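PDB 3VMV: pectate lyase from Bacillus, which probably cleaves polygalacturonate (pectate) by beta-elimination, as a secreted polysaccharide lyase of family 1. Local coordinates for residues G90-I95 and V110-V115; N137-E142 and S168-E173; M158-E163 and V181-N186. All blocks are in the same frame, centred on the assembly; numbering follows the deposited sequence.

Contact 1 (G90-I95 and V110-V115); sequences GEFDGI and VSIHHV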
ATOM      1  N   GLY A  90      12.112  -0.022 -13.930  1.00 13.99           N
ATOM      2  CA  GLY A  90      11.598   1.082 -13.113  1.00 11.89           C
ATOM      3  C   GLY A  90      11.907   0.834 -11.666  1.00 11.42           C
ATOM      4  O   GLY A  90      11.071   0.330 -10.950  1.00 15.05           O
ATOM      5  N   GLU A  91      13.097   1.206 -11.229  1.00 13.90           N
ATOM      6  CA  GLU A  91      13.574   0.812  -9.917  1.00 13.17           C
ATOM      7  C   GLU A  91      13.892   2.050  -9.085  1.00 12.37           C
ATOM      8  O   GLU A  91      14.533   2.968  -9.611  1.00 14.48           O
ATOM      9  CB  GLU A  91      14.829  -0.046 -10.046  1.00 16.35           C
ATOM     10  CG  GLU A  91      15.371  -0.486  -8.700  1.00 16.72           C
ATOM     11  CD  GLU A  91      16.674  -1.247  -8.780  1.00 26.19           C
ATOM     12  OE1 GLU A  91      17.126  -1.534  -9.914  1.00 29.55           O
ATOM     13  OE2 GLU A  91      17.264  -1.560  -7.705  1.00 21.06           O
ATOM     14  N   PHE A  92      13.441   2.049  -7.818  1.00 11.47           N
ATOM     15  CA  PHE A  92      13.745   3.115  -6.857  1.00 12.18           C
ATOM     16  C   PHE A  92      14.524   2.424  -5.750  1.00 11.88           C
ATOM     17  O   PHE A  92      13.945   1.682  -4.963  1.00 12.00           O
ATOM     18  CB  PHE A  92      12.447   3.728  -6.283  1.00 11.68           C
ATOM     19  CG  PHE A  92      11.622   4.487  -7.286  1.00 11.26           C
ATOM     20  CD1 PHE A  92      11.510   5.875  -7.208  1.00 12.29           C
ATOM     21  CD2 PHE A  92      10.961   3.818  -8.300  1.00 13.99           C
ATOM     22  CE1 PHE A  92      10.758   6.590  -8.134  1.00 15.57           C
ATOM     23  CE2 PHE A  92      10.206   4.546  -9.259  1.00 12.65           C
ATOM     24  CZ  PHE A  92      10.100   5.918  -9.148  1.00 14.22           C
ATOM     25  N   ASP A  93      15.836   2.639  -5.722  1.00 13.15           N
ATOM     26  CA  ASP A  93      16.732   1.963  -4.790  1.00 13.42           C
ATOM     27  C   ASP A  93      17.125   2.960  -3.701  1.00 13.26           C
ATOM     28  O   ASP A  93      17.915   3.890  -3.928  1.00 15.40           O
ATOM     29  CB  ASP A  93      17.959   1.457  -5.546  1.00 15.45           C
ATOM     30  CG  ASP A  93      18.962   0.766  -4.629  1.00 19.03           C
ATOM     31  OD1 ASP A  93      18.689   0.622  -3.409  1.00 16.77           O
ATOM     32  OD2 ASP A  93      20.034   0.365  -5.147  1.00 26.00           O
ATOM     33  N   GLY A  94      16.497   2.800  -2.532  1.00 11.74           N
ATOM     34  CA  GLY A  94      16.858   3.631  -1.395  1.00 13.55           C
ATOM     35  C   GLY A  94      16.141   4.950  -1.356  1.00 15.66           C
ATOM     36  O   GLY A  94      16.532   5.813  -0.545  1.00 14.12           O
ATOM     37  N   ILE A  95      15.118   5.137  -2.194  1.00 12.63           N
ATOM     38  CA  ILE A  95      14.363   6.405  -2.163  1.00 11.08           C
ATOM     39  C   ILE A  95      12.931   6.056  -2.475  1.00 13.41           C
ATOM     40  O   ILE A  95      12.672   5.256  -3.377  1.00 13.06           O
ATOM     41  CB  ILE A  95      14.919   7.489  -3.151  1.00 11.93           C
ATOM     42  CG1 ILE A  95      14.167   8.798  -2.930  1.00 10.43           C
ATOM     43  CG2 ILE A  95      14.899   6.991  -4.600  1.00 14.93           C
ATOM     44  CD1 ILE A  95      14.843  10.023  -3.593  1.00 14.68           C
ATOM     45  N   VAL A 110       6.680  -0.554 -10.748  1.00 11.03           N
ATOM     46  CA  VAL A 110       8.015  -0.182 -10.245  1.00 10.28           C
ATOM     47  C   VAL A 110       8.433  -1.045  -9.046  1.00  8.04           C
ATOM     48  O   VAL A 110       7.588  -1.599  -8.328  1.00  9.73           O
ATOM     49  CB  VAL A 110       8.072   1.345  -9.832  1.00 10.32           C
ATOM     50  CG1 VAL A 110       7.778   2.222 -11.022  1.00 13.22           C
ATOM     51  CG2 VAL A 110       7.080   1.621  -8.669  1.00 12.44           C
ATOM     52  N   SER A 111       9.742  -1.129  -8.803  1.00 12.55           N
ATOM     53  CA  SER A 111      10.250  -1.777  -7.609  1.00 10.60           C
ATOM     54  C   SER A 111      10.814  -0.691  -6.727  1.00 11.66           C
ATOM     55  O   SER A 111      11.597   0.123  -7.219  1.00 14.77           O
ATOM     56  CB  SER A 111      11.364  -2.753  -7.944  1.00 14.55           C
ATOM     57  OG  SER A 111      10.865  -3.767  -8.824  1.00 18.99           O
ATOM     58  N   ILE A 112      10.413  -0.662  -5.464  1.00  9.24           N
ATOM     59  CA  ILE A 112      10.893   0.385  -4.546  1.00  8.97           C
ATOM     60  C   ILE A 112      11.372  -0.324  -3.317  1.00  9.16           C
ATOM     61  O   ILE A 112      10.591  -1.081  -2.674  1.00 12.17           O
ATOM     62  CB  ILE A 112       9.757   1.368  -4.157  1.00 10.59           C
ATOM     63  CG1 ILE A 112       9.106   1.952  -5.428  1.00 11.97           C
ATOM     64  CG2 ILE A 112      10.347   2.495  -3.246  1.00 10.73           C
ATOM     65  CD1 ILE A 112       8.049   3.015  -5.131  1.00 12.44           C
ATOM     66  N   HIS A 113      12.629  -0.099  -2.934  1.00 11.42           N
ATOM     67  CA  HIS A 113      13.175  -0.950  -1.909  1.00 10.54           C
ATOM     68  C   HIS A 113      14.325  -0.319  -1.124  1.00 12.44           C
ATOM     69  O   HIS A 113      14.960   0.624  -1.541  1.00 12.93           O
ATOM     70  CB  HIS A 113      13.633  -2.279  -2.550  1.00 12.96           C
ATOM     71  CG  HIS A 113      14.769  -2.110  -3.520  1.00 10.88           C
ATOM     72  ND1 HIS A 113      16.090  -2.271  -3.151  1.00 12.11           N
ATOM     73  CD2 HIS A 113      14.787  -1.792  -4.838  1.00 13.96           C
ATOM     74  CE1 HIS A 113      16.872  -2.058  -4.198  1.00 16.65           C
ATOM     75  NE2 HIS A 113      16.108  -1.759  -5.236  1.00 14.04           N
ATOM     76  N   HIS A 114      14.513  -0.872   0.070  1.00 11.97           N
ATOM     77  CA  HIS A 114      15.576  -0.470   0.991  1.00 10.38           C
ATOM     78  C   HIS A 114      15.480   1.029   1.252  1.00 10.35           C
ATOM     79  O   HIS A 114      16.512   1.718   1.292  1.00 12.01           O
ATOM     80  CB  HIS A 114      16.971  -0.878   0.507  1.00 12.21           C
ATOM     81  CG  HIS A 114      17.151  -2.356   0.458  1.00 14.60           C
ATOM     82  ND1 HIS A 114      16.817  -3.110  -0.651  1.00 15.12           N
ATOM     83  CD2 HIS A 114      17.572  -3.231   1.401  1.00 13.91           C
ATOM     84  CE1 HIS A 114      17.075  -4.386  -0.401  1.00 15.39           C
ATOM     85  NE2 HIS A 114      17.549  -4.486   0.831  1.00 14.54           N
ATOM     86  N   VAL A 115      14.257   1.504   1.503  1.00 11.52           N
ATOM     87  CA  VAL A 115      14.064   2.934   1.751  1.00 10.96           C
ATOM     88  C   VAL A 115      14.285   3.219   3.233  1.00 10.76           C
ATOM     89  O   VAL A 115      13.469   2.859   4.074  1.00 11.65           O
ATOM     90  CB  VAL A 115      12.683   3.407   1.296  1.00  9.87           C
ATOM     91  CG1 VAL A 115      12.568   4.972   1.406  1.00 12.68           C
ATOM     92  CG2 VAL A 115      12.484   3.006  -0.190  1.00 13.23           C
TER
HETATM   93  O   HOH W   1      11.563  -2.922 -11.371  1.00 18.24           O
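H113 and E91 meet through a short hydrogen bond, NE2 of H113 donating to OE2 of E91 at 2.7 Å. The carboxylate oxygen lies close to the ring plane of the histidine and is met on its anti side. E91 gets there by running fully extended, with CG trans to the main-chain N (chi1 -180°). Over one face of the same imidazole sits CA of D93, a CH-pi contact 4.1 Å from the ring centroid, while D93 OD1 comes within 3.3 Å of H113 CE1. On the other face F92 and I112 lie side by side, CB of F92 to CG1 of I112 at 3.9 Å, and CE2 at the edge of the F92 ring meets CG1 of V110. Strands 91-93 and 111-113 are successive rungs of one parallel sheet in the right-handed beta-helix of family 1 pectate lyases; F92 and I112 face its interior. Four main-chain bonds set the register, from S111 N to G90 O at 2.9 Å through to G94 N to H113 O at 2.8 Å. Farther out, ND1 of H113 is hydrogen-bonded to ND1 of H114 at 2.7 Å, H114 NE2 is bonded to E142, and Y140 stacks on the H113 ring.

Contact 2 (N137-E142 and S168-E173); sequences NEFYSE and SWNKFE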
ATOM      1  N   ASN A 137       3.533  -3.484  -8.451  1.00  9.80           N
ATOM      2  CA  ASN A 137       4.847  -3.084  -7.976  1.00  9.80           C
ATOM      3  C   ASN A 137       5.467  -4.153  -7.081  1.00 10.13           C
ATOM      4  O   ASN A 137       4.815  -5.142  -6.728  1.00 10.25           O
ATOM      5  CB  ASN A 137       4.721  -1.811  -7.177  1.00  9.83           C
ATOM      6  CG  ASN A 137       3.934  -0.726  -7.910  1.00 10.07           C
ATOM      7  OD1 ASN A 137       2.828  -0.292  -7.440  1.00 13.11           O
ATOM      8  ND2 ASN A 137       4.467  -0.249  -8.987  1.00  6.84           N
ATOM      9  N   GLU A 138       6.713  -3.911  -6.671  1.00 11.18           N
ATOM     10  CA  GLU A 138       7.375  -4.778  -5.700  1.00 10.73           C
ATOM     11  C   GLU A 138       8.029  -3.880  -4.684  1.00  9.68           C
ATOM     12  O   GLU A 138       8.694  -2.925  -5.044  1.00 10.59           O
ATOM     13  CB  GLU A 138       8.401  -5.708  -6.356  1.00 11.05           C
ATOM     14  CG  GLU A 138       7.697  -6.646  -7.330  1.00 12.06           C
ATOM     15  CD  GLU A 138       8.561  -7.729  -7.937  1.00 16.54           C
ATOM     16  OE1 GLU A 138       9.643  -8.072  -7.395  1.00 20.34           O
ATOM     17  OE2 GLU A 138       8.147  -8.299  -8.975  1.00 14.15           O
ATOM     18  N   PHE A 139       7.852  -4.242  -3.418  1.00  8.97           N
ATOM     19  CA  PHE A 139       8.341  -3.447  -2.296  1.00  9.82           C
ATOM     20  C   PHE A 139       9.059  -4.363  -1.354  1.00 11.12           C
ATOM     21  O   PHE A 139       8.516  -5.425  -1.001  1.00 10.56           O
ATOM     22  CB  PHE A 139       7.181  -2.800  -1.539  1.00  9.16           C
ATOM     23  CG  PHE A 139       6.215  -2.029  -2.426  1.00  9.59           C
ATOM     24  CD1 PHE A 139       6.620  -0.866  -3.066  1.00  9.34           C
ATOM     25  CD2 PHE A 139       4.903  -2.455  -2.570  1.00 10.21           C
ATOM     26  CE1 PHE A 139       5.754  -0.137  -3.889  1.00 11.06           C
ATOM     27  CE2 PHE A 139       4.009  -1.724  -3.371  1.00 10.19           C
ATOM     28  CZ  PHE A 139       4.424  -0.570  -4.035  1.00  9.25           C
ATOM     29  N   TYR A 140      10.245  -3.985  -0.878  1.00 10.03           N
ATOM     30  CA  TYR A 140      10.967  -4.901   0.005  1.00  9.57           C
ATOM     31  C   TYR A 140      12.083  -4.165   0.739  1.00 10.23           C
ATOM     32  O   TYR A 140      12.461  -3.063   0.327  1.00 11.07           O
ATOM     33  CB  TYR A 140      11.513  -6.110  -0.775  1.00 11.10           C
ATOM     34  CG  TYR A 140      12.343  -5.819  -1.996  1.00 11.42           C
ATOM     35  CD1 TYR A 140      13.745  -5.786  -1.926  1.00 12.01           C
ATOM     36  CD2 TYR A 140      11.735  -5.609  -3.230  1.00 14.30           C
ATOM     37  CE1 TYR A 140      14.503  -5.584  -3.050  1.00 13.97           C
ATOM     38  CE2 TYR A 140      12.505  -5.378  -4.378  1.00 15.48           C
ATOM     39  CZ  TYR A 140      13.885  -5.377  -4.263  1.00 12.91           C
ATOM     40  OH  TYR A 140      14.711  -5.130  -5.350  1.00 20.38           O
ATOM     41  N   SER A 141      12.609  -4.777   1.793  1.00  9.89           N
ATOM     42  CA  SER A 141      13.860  -4.284   2.396  1.00 10.61           C
ATOM     43  C   SER A 141      14.620  -5.505   2.894  1.00 13.41           C
ATOM     44  O   SER A 141      15.067  -6.290   2.050  1.00 14.34           O
ATOM     45  CB  SER A 141      13.641  -3.183   3.456  1.00 10.63           C
ATOM     46  OG  SER A 141      12.997  -3.643   4.621  1.00 11.35           O
ATOM     47  N   GLU A 142      14.759  -5.702   4.214  1.00 11.85           N
ATOM     48  CA  GLU A 142      15.300  -6.957   4.716  1.00 11.05           C
ATOM     49  C   GLU A 142      14.496  -7.379   5.937  1.00 14.15           C
ATOM     50  O   GLU A 142      14.071  -6.522   6.733  1.00 14.21           O
ATOM     51  CB  GLU A 142      16.769  -6.791   5.145  1.00 13.46           C
ATOM     52  CG  GLU A 142      17.736  -6.302   4.097  1.00 14.93           C
ATOM     53  CD  GLU A 142      17.997  -7.294   2.971  1.00 18.48           C
ATOM     54  OE1 GLU A 142      17.756  -8.513   3.140  1.00 21.66           O
ATOM     55  OE2 GLU A 142      18.498  -6.859   1.898  1.00 19.12           O
ATOM     56  N   SER A 168      -3.101  -3.190  -5.441  1.00  7.80           N
ATOM     57  CA  SER A 168      -3.388  -4.436  -6.157  1.00  8.10           C
ATOM     58  C   SER A 168      -2.175  -5.027  -6.835  1.00  8.98           C
ATOM     59  O   SER A 168      -1.340  -4.322  -7.389  1.00  8.97           O
ATOM     60  CB  SER A 168      -4.505  -4.172  -7.179  1.00 10.45           C
ATOM     61  OG  SER A 168      -4.148  -3.172  -8.120  1.00 11.51           O
ATOM     62  N   TRP A 169      -2.114  -6.358  -6.853  1.00  8.35           N
ATOM     63  CA  TRP A 169      -1.116  -7.066  -7.674  1.00  8.92           C
ATOM     64  C   TRP A 169       0.340  -6.756  -7.335  1.00  9.77           C
ATOM     65  O   TRP A 169       1.201  -6.894  -8.181  1.00 11.56           O
ATOM     66  CB  TRP A 169      -1.360  -6.847  -9.191  1.00  8.78           C
ATOM     67  CG  TRP A 169      -2.709  -7.429  -9.611  1.00  8.19           C
ATOM     68  CD1 TRP A 169      -3.861  -6.727  -9.905  1.00 10.86           C
ATOM     69  CD2 TRP A 169      -3.001  -8.823  -9.841  1.00 10.32           C
ATOM     70  NE1 TRP A 169      -4.848  -7.621 -10.309  1.00 12.60           N
ATOM     71  CE2 TRP A 169      -4.356  -8.899 -10.256  1.00 11.84           C
ATOM     72  CE3 TRP A 169      -2.255 -10.006  -9.721  1.00 10.24           C
ATOM     73  CZ2 TRP A 169      -4.990 -10.130 -10.562  1.00 11.00           C
ATOM     74  CZ3 TRP A 169      -2.884 -11.231 -10.046  1.00 11.97           C
ATOM     75  CH2 TRP A 169      -4.245 -11.257 -10.455  1.00 12.23           C
ATOM     76  N   ASN A 170       0.608  -6.336  -6.097  1.00  9.14           N
ATOM     77  CA  ASN A 170       1.976  -6.004  -5.728  1.00  7.61           C
ATOM     78  C   ASN A 170       2.615  -7.126  -4.970  1.00  9.68           C
ATOM     79  O   ASN A 170       1.922  -7.996  -4.429  1.00 10.63           O
ATOM     80  CB  ASN A 170       1.990  -4.780  -4.792  1.00  8.36           C
ATOM     81  CG  ASN A 170       1.294  -3.565  -5.392  1.00  8.40           C
ATOM     82  OD1 ASN A 170       1.847  -2.906  -6.274  1.00  8.69           O
ATOM     83  ND2 ASN A 170       0.105  -3.214  -4.856  1.00  8.50           N
ATOM     84  N   LYS A 171       3.936  -7.112  -4.889  1.00 10.16           N
ATOM     85  CA  LYS A 171       4.626  -8.007  -3.937  1.00  8.06           C
ATOM     86  C   LYS A 171       5.188  -7.135  -2.824  1.00 10.16           C
ATOM     87  O   LYS A 171       5.761  -6.084  -3.096  1.00 10.77           O
ATOM     88  CB  LYS A 171       5.770  -8.739  -4.607  1.00  8.99           C
ATOM     89  CG  LYS A 171       5.305  -9.667  -5.750  1.00 10.23           C
ATOM     90  CD  LYS A 171       6.506 -10.477  -6.276  1.00 13.67           C
ATOM     91  CE  LYS A 171       6.040 -11.500  -7.330  1.00 20.57           C
ATOM     92  NZ  LYS A 171       7.207 -12.340  -7.766  1.00 21.18           N
ATOM     93  N   PHE A 172       4.941  -7.550  -1.576  1.00  8.27           N
ATOM     94  CA  PHE A 172       5.525  -6.920  -0.383  1.00  9.41           C
ATOM     95  C   PHE A 172       6.322  -8.045   0.281  1.00  9.47           C
ATOM     96  O   PHE A 172       5.744  -9.055   0.698  1.00 10.62           O
ATOM     97  CB  PHE A 172       4.412  -6.532   0.605  1.00  9.67           C
ATOM     98  CG  PHE A 172       3.530  -5.396   0.165  1.00  9.14           C
ATOM     99  CD1 PHE A 172       3.760  -4.107   0.663  1.00 11.09           C
ATOM    100  CD2 PHE A 172       2.479  -5.597  -0.738  1.00  7.36           C
ATOM    101  CE1 PHE A 172       2.959  -3.032   0.312  1.00 11.53           C
ATOM    102  CE2 PHE A 172       1.664  -4.534  -1.095  1.00  8.67           C
ATOM    103  CZ  PHE A 172       1.919  -3.226  -0.585  1.00  8.44           C
ATOM    104  N   GLU A 173       7.641  -7.909   0.410  1.00  9.83           N
ATOM    105  CA  GLU A 173       8.440  -9.009   0.890  1.00 10.21           C
ATOM    106  C   GLU A 173       9.568  -8.499   1.742  1.00 10.64           C
ATOM    107  O   GLU A 173      10.026  -7.373   1.589  1.00 11.43           O
ATOM    108  CB  GLU A 173       9.053  -9.770  -0.280  1.00 12.93           C
ATOM    109  CG  GLU A 173       8.035 -10.281  -1.304  1.00 11.96           C
ATOM    110  CD  GLU A 173       8.631 -11.311  -2.275  1.00 13.34           C
ATOM    111  OE1 GLU A 173       8.672 -11.034  -3.496  1.00 18.39           O
ATOM    112  OE2 GLU A 173       9.047 -12.418  -1.832  1.00 15.28           O
TER
HETATM  113  O   HOH W   2       9.746  -8.684  -4.459  1.00 24.58           O
HETATM  114  O   HOH W   3       8.136 -10.792  -9.648  1.00 27.07           O
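N170 opens the contact by turning its side-chain carbonyl onto the main chain of the other segment: OD1 of N170 accepts a hydrogen bond from N of N137 at 2.8 Å, with the N-H tilted 24° from the plane of the amide. A side chain thus takes the place a main-chain carbonyl would have in a regular ladder. The amides of N137 and N170 lie side by side, their planes 11° apart, as steps of the asparagine ladder of pectate lyase beta-helices. N of N170 in turn donates to OD1 of N199, the next step, while ND2 of N170 is bonded to the carbonyl of I134, which fixes the rotation of the amide.

K171 resumes the main-chain pairing. Its N bonds to O of N137 and its O receives N of F139, both at 2.8 Å. Its aliphatic chain, extended from CG to NZ, runs alongside E138, so that CD of K171 lies 3.8 Å from CD of E138. The charged ends do not close into a salt bridge; a water bridges them instead, 2.6 Å from K171 NZ and donating to E138 OE2, an oxygen that also accepts N of V322. This is the outer face of a parallel sheet in the right-handed beta-helix, where strands 138-140 and 165-175 belong to consecutive turns.

F172 points the other way, into the helix interior. CD2 of F139 comes over one face of its ring, 3.5 Å from F172 CE1, and the two ring planes make an angle of 48°.

E173 returns to the face of K171. Its N bonds to O of F139 at 3.0 Å, and a second water donates both to its OE1 and to E138 OE1, joining two like-charged carboxylates. The other oxygen, OE2, is held by ND2 of N202.

Contact 3 (M158-E163 and V181-N186); sequences MKRNAE and VGHTDN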
ATOM      1  N   MET A 158      -0.481   4.759   4.657  1.00 10.54           N
ATOM      2  CA  MET A 158      -1.523   5.746   4.360  1.00 10.11           C
ATOM      3  C   MET A 158      -1.879   6.476   5.628  1.00 11.33           C
ATOM      4  O   MET A 158      -2.071   5.844   6.685  1.00 10.37           O
ATOM      5  CB  MET A 158      -2.759   5.012   3.792  1.00 11.86           C
ATOM      6  CG  MET A 158      -2.365   4.225   2.513  1.00 25.49           C
ATOM      7  SD  MET A 158      -3.769   3.215   2.094  1.00 18.61           S
ATOM      8  CE  MET A 158      -2.923   2.104   0.933  1.00 14.23           C
ATOM      9  N   LYS A 159      -1.976   7.794   5.524  1.00 12.13           N
ATOM     10  CA  LYS A 159      -2.160   8.649   6.695  1.00 11.73           C
ATOM     11  C   LYS A 159      -3.011   9.856   6.356  1.00 10.60           C
ATOM     12  O   LYS A 159      -3.175  10.220   5.173  1.00 11.02           O
ATOM     13  CB  LYS A 159      -0.788   9.198   7.169  1.00 12.63           C
ATOM     14  CG  LYS A 159       0.265   8.130   7.465  1.00 15.31           C
ATOM     15  CD  LYS A 159       1.626   8.769   7.855  1.00 15.86           C
ATOM     16  CE  LYS A 159       2.704   7.691   8.063  1.00 15.20           C
ATOM     17  NZ  LYS A 159       4.046   8.324   8.337  1.00 17.67           N
ATOM     18  N   ARG A 160      -3.477  10.530   7.414  1.00 11.01           N
ATOM     19  CA  ARG A 160      -3.985  11.904   7.302  1.00 13.15           C
ATOM     20  C   ARG A 160      -5.058  12.016   6.212  1.00 12.83           C
ATOM     21  O   ARG A 160      -4.952  12.801   5.266  1.00 12.79           O
ATOM     22  CB  ARG A 160      -2.829  12.900   7.090  1.00 14.84           C
ATOM     23  CG  ARG A 160      -1.903  12.916   8.330  1.00 14.32           C
ATOM     24  CD  ARG A 160      -0.852  13.997   8.210  1.00 16.12           C
ATOM     25  NE  ARG A 160      -0.182  14.149   9.505  1.00 21.57           N
ATOM     26  CZ  ARG A 160      -0.572  14.958  10.490  1.00 33.88           C
ATOM     27  NH1 ARG A 160      -1.641  15.736  10.356  1.00 31.78           N
ATOM     28  NH2 ARG A 160       0.119  14.984  11.623  1.00 42.99           N
ATOM     29  N   ASN A 161      -6.111  11.227   6.390  1.00 14.26           N
ATOM     30  CA  ASN A 161      -7.319  11.344   5.578  1.00 13.56           C
ATOM     31  C   ASN A 161      -7.198  10.958   4.107  1.00 14.83           C
ATOM     32  O   ASN A 161      -8.066  11.314   3.320  1.00 15.64           O
ATOM     33  CB  ASN A 161      -7.879  12.755   5.703  1.00 14.73           C
ATOM     34  CG  ASN A 161      -8.205  13.078   7.116  1.00 18.58           C
ATOM     35  OD1 ASN A 161      -9.103  12.471   7.703  1.00 19.54           O
ATOM     36  ND2 ASN A 161      -7.445  13.992   7.700  1.00 17.61           N
ATOM     37  N   ALA A 162      -6.186  10.162   3.770  1.00 12.85           N
ATOM     38  CA  ALA A 162      -6.085   9.561   2.442  1.00 12.87           C
ATOM     39  C   ALA A 162      -7.316   8.678   2.251  1.00 13.19           C
ATOM     40  O   ALA A 162      -7.731   7.988   3.179  1.00 13.01           O
ATOM     41  CB  ALA A 162      -4.808   8.691   2.354  1.00 14.09           C
ATOM     42  N   GLU A 163      -7.893   8.663   1.050  1.00 13.21           N
ATOM     43  CA  GLU A 163      -9.178   7.983   0.861  1.00 12.04           C
ATOM     44  C   GLU A 163      -9.276   7.511  -0.568  1.00 11.11           C
ATOM     45  O   GLU A 163      -8.757   8.179  -1.481  1.00 12.63           O
ATOM     46  CB  GLU A 163     -10.343   8.964   1.119  1.00 14.35           C
ATOM     47  CG  GLU A 163     -11.701   8.320   1.302  1.00 23.06           C
ATOM     48  CD  GLU A 163     -12.718   9.335   1.850  1.00 27.06           C
ATOM     49  OE1 GLU A 163     -12.391  10.535   1.856  1.00 26.84           O
ATOM     50  OE2 GLU A 163     -13.824   8.952   2.268  1.00 26.90           O
ATOM     51  N   VAL A 181      -2.354   1.980   8.010  1.00 10.54           N
ATOM     52  CA  VAL A 181      -3.503   2.746   7.571  1.00 10.07           C
ATOM     53  C   VAL A 181      -3.935   3.523   8.782  1.00 12.20           C
ATOM     54  O   VAL A 181      -4.690   3.012   9.621  1.00 11.78           O
ATOM     55  CB  VAL A 181      -4.634   1.828   7.044  1.00 10.98           C
ATOM     56  CG1 VAL A 181      -5.866   2.655   6.639  1.00 13.64           C
ATOM     57  CG2 VAL A 181      -4.141   0.987   5.874  1.00 13.81           C
ATOM     58  N   GLY A 182      -3.504   4.778   8.876  1.00 11.39           N
ATOM     59  CA  GLY A 182      -3.700   5.602  10.064  1.00 12.53           C
ATOM     60  C   GLY A 182      -2.495   5.472  10.990  1.00 13.79           C
ATOM     61  O   GLY A 182      -2.214   4.388  11.472  1.00 15.05           O
ATOM     62  N   HIS A 183      -1.804   6.591  11.231  1.00 13.66           N
ATOM     63  CA  HIS A 183      -0.513   6.575  11.940  1.00 16.63           C
ATOM     64  C   HIS A 183      -0.625   6.891  13.430  1.00 16.07           C
ATOM     65  O   HIS A 183       0.349   6.750  14.167  1.00 16.77           O
ATOM     66  CB  HIS A 183       0.467   7.583  11.275  1.00 16.93           C
ATOM     67  CG  HIS A 183       0.180   9.020  11.604  1.00 17.22           C
ATOM     68  ND1 HIS A 183      -0.963   9.678  11.202  1.00 18.03           N
ATOM     69  CD2 HIS A 183       0.857   9.905  12.382  1.00 24.40           C
ATOM     70  CE1 HIS A 183      -0.971  10.907  11.690  1.00 21.88           C
ATOM     71  NE2 HIS A 183       0.121  11.068  12.417  1.00 25.58           N
ATOM     72  N   THR A 184      -1.799   7.342  13.858  1.00 12.77           N
ATOM     73  CA  THR A 184      -2.013   7.744  15.243  1.00 14.97           C
ATOM     74  C   THR A 184      -3.479   7.548  15.616  1.00 15.34           C
ATOM     75  O   THR A 184      -4.341   7.473  14.742  1.00 14.31           O
ATOM     76  CB  THR A 184      -1.606   9.208  15.469  1.00 18.64           C
ATOM     77  OG1 THR A 184      -1.450   9.431  16.878  1.00 19.08           O
ATOM     78  CG2 THR A 184      -2.652  10.176  14.906  1.00 17.27           C
ATOM     79  N   ASP A 185      -3.755   7.438  16.916  1.00 14.56           N
ATOM     80  CA  ASP A 185      -5.137   7.265  17.377  1.00 14.35           C
ATOM     81  C   ASP A 185      -5.877   8.599  17.406  1.00 16.24           C
ATOM     82  O   ASP A 185      -6.267   9.091  18.481  1.00 18.99           O
ATOM     83  CB  ASP A 185      -5.144   6.638  18.763  1.00 13.60           C
ATOM     84  CG  ASP A 185      -4.545   5.226  18.774  1.00 14.42           C
ATOM     85  OD1 ASP A 185      -4.629   4.495  17.744  1.00 14.63           O
ATOM     86  OD2 ASP A 185      -4.004   4.854  19.837  1.00 15.46           O
ATOM     87  N   ASN A 186      -6.040   9.189  16.221  1.00 14.94           N
ATOM     88  CA  ASN A 186      -6.828  10.412  16.053  1.00 17.61           C
ATOM     89  C   ASN A 186      -7.813  10.161  14.913  1.00 16.17           C
ATOM     90  O   ASN A 186      -7.418  10.086  13.714  1.00 15.14           O
ATOM     91  CB  ASN A 186      -5.888  11.580  15.751  1.00 20.92           C
ATOM     92  CG  ASN A 186      -6.620  12.889  15.588  1.00 22.62           C
ATOM     93  OD1 ASN A 186      -7.818  12.912  15.293  1.00 22.85           O
ATOM     94  ND2 ASN A 186      -5.914  13.997  15.832  1.00 25.67           N
TER
HETATM   95  O   HOH W   4      -3.284   9.077   9.959  1.00 14.23           O
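M158 and G182 supply the hydrogen bond that joins these two segments directly. G182 N points at O of M158 from 2.8 Å in an almost straight line, 177° at the hydrogen. It closes the short parallel bridge between M158 and V181 at the end of strands 156-158 and 177-181. Beyond it the first chain makes a tight type I' turn, K159 to A162, into strand 165-175, while the second runs into the longer loop before strand 192-197.

Apolar contact is slight at the bridge itself, where SD of M158 stands 4.4 Å from CG2 of V181. Both side chains face the interior of the beta-helix and pack there on I194 and Y196 of strand 192-197.

Side-chain packing farther out centres on H183. Its CB touches the aliphatic part of K159, 3.8 Å from CD, and the two side chains cross at about a right angle. The lysine's polar end continues past the histidine to a salt bridge with E124. R160 approaches from the other end of the ring, laying one face of its guanidinium over H183 CE1, which is 4.0 Å from R160 NE, with the two planes 35° apart. The first torsion of H183 (chi1 76°) places CG between the backbone N and carbonyl carbon, which brings the ring beside K159 and R160.

A water completes the polar links. It accepts hydrogen bonds from N of R160 at 2.9 Å and N of H183 at 3.2 Å, and lies in the plane of the imidazole, hydrogen-bonded to H183 ND1 at 2.7 Å.

This one water therefore ties R160 N to both the main chain and the ring of H183, so that beyond the bridge the two segments are joined by solvent and by van der Waals contact.

How the contacts relate
Contacts 1 and 2 belong to one parallel sheet of the beta-helix: strand 111-113 pairs with strand 138-140, with a probable hydrogen bond from I112 N to E138 O, so the four strands follow one another. Each has a buried inner face (F92 and I112; F139 and F172) and a largely partly exposed outer one, whose chemistry differs: a direct histidine-carboxylate bond in contact 1, water-bridged charges in contact 2. Contact 3, centred about 23 Å from the centre of contact 1 and 21 Å from that of contact 2, is buried at M158, V181 and G182, while K159, R160 and H183 are partly exposed. It keeps a single main-chain bond, and its segments alternate along the chain with those of contact 2.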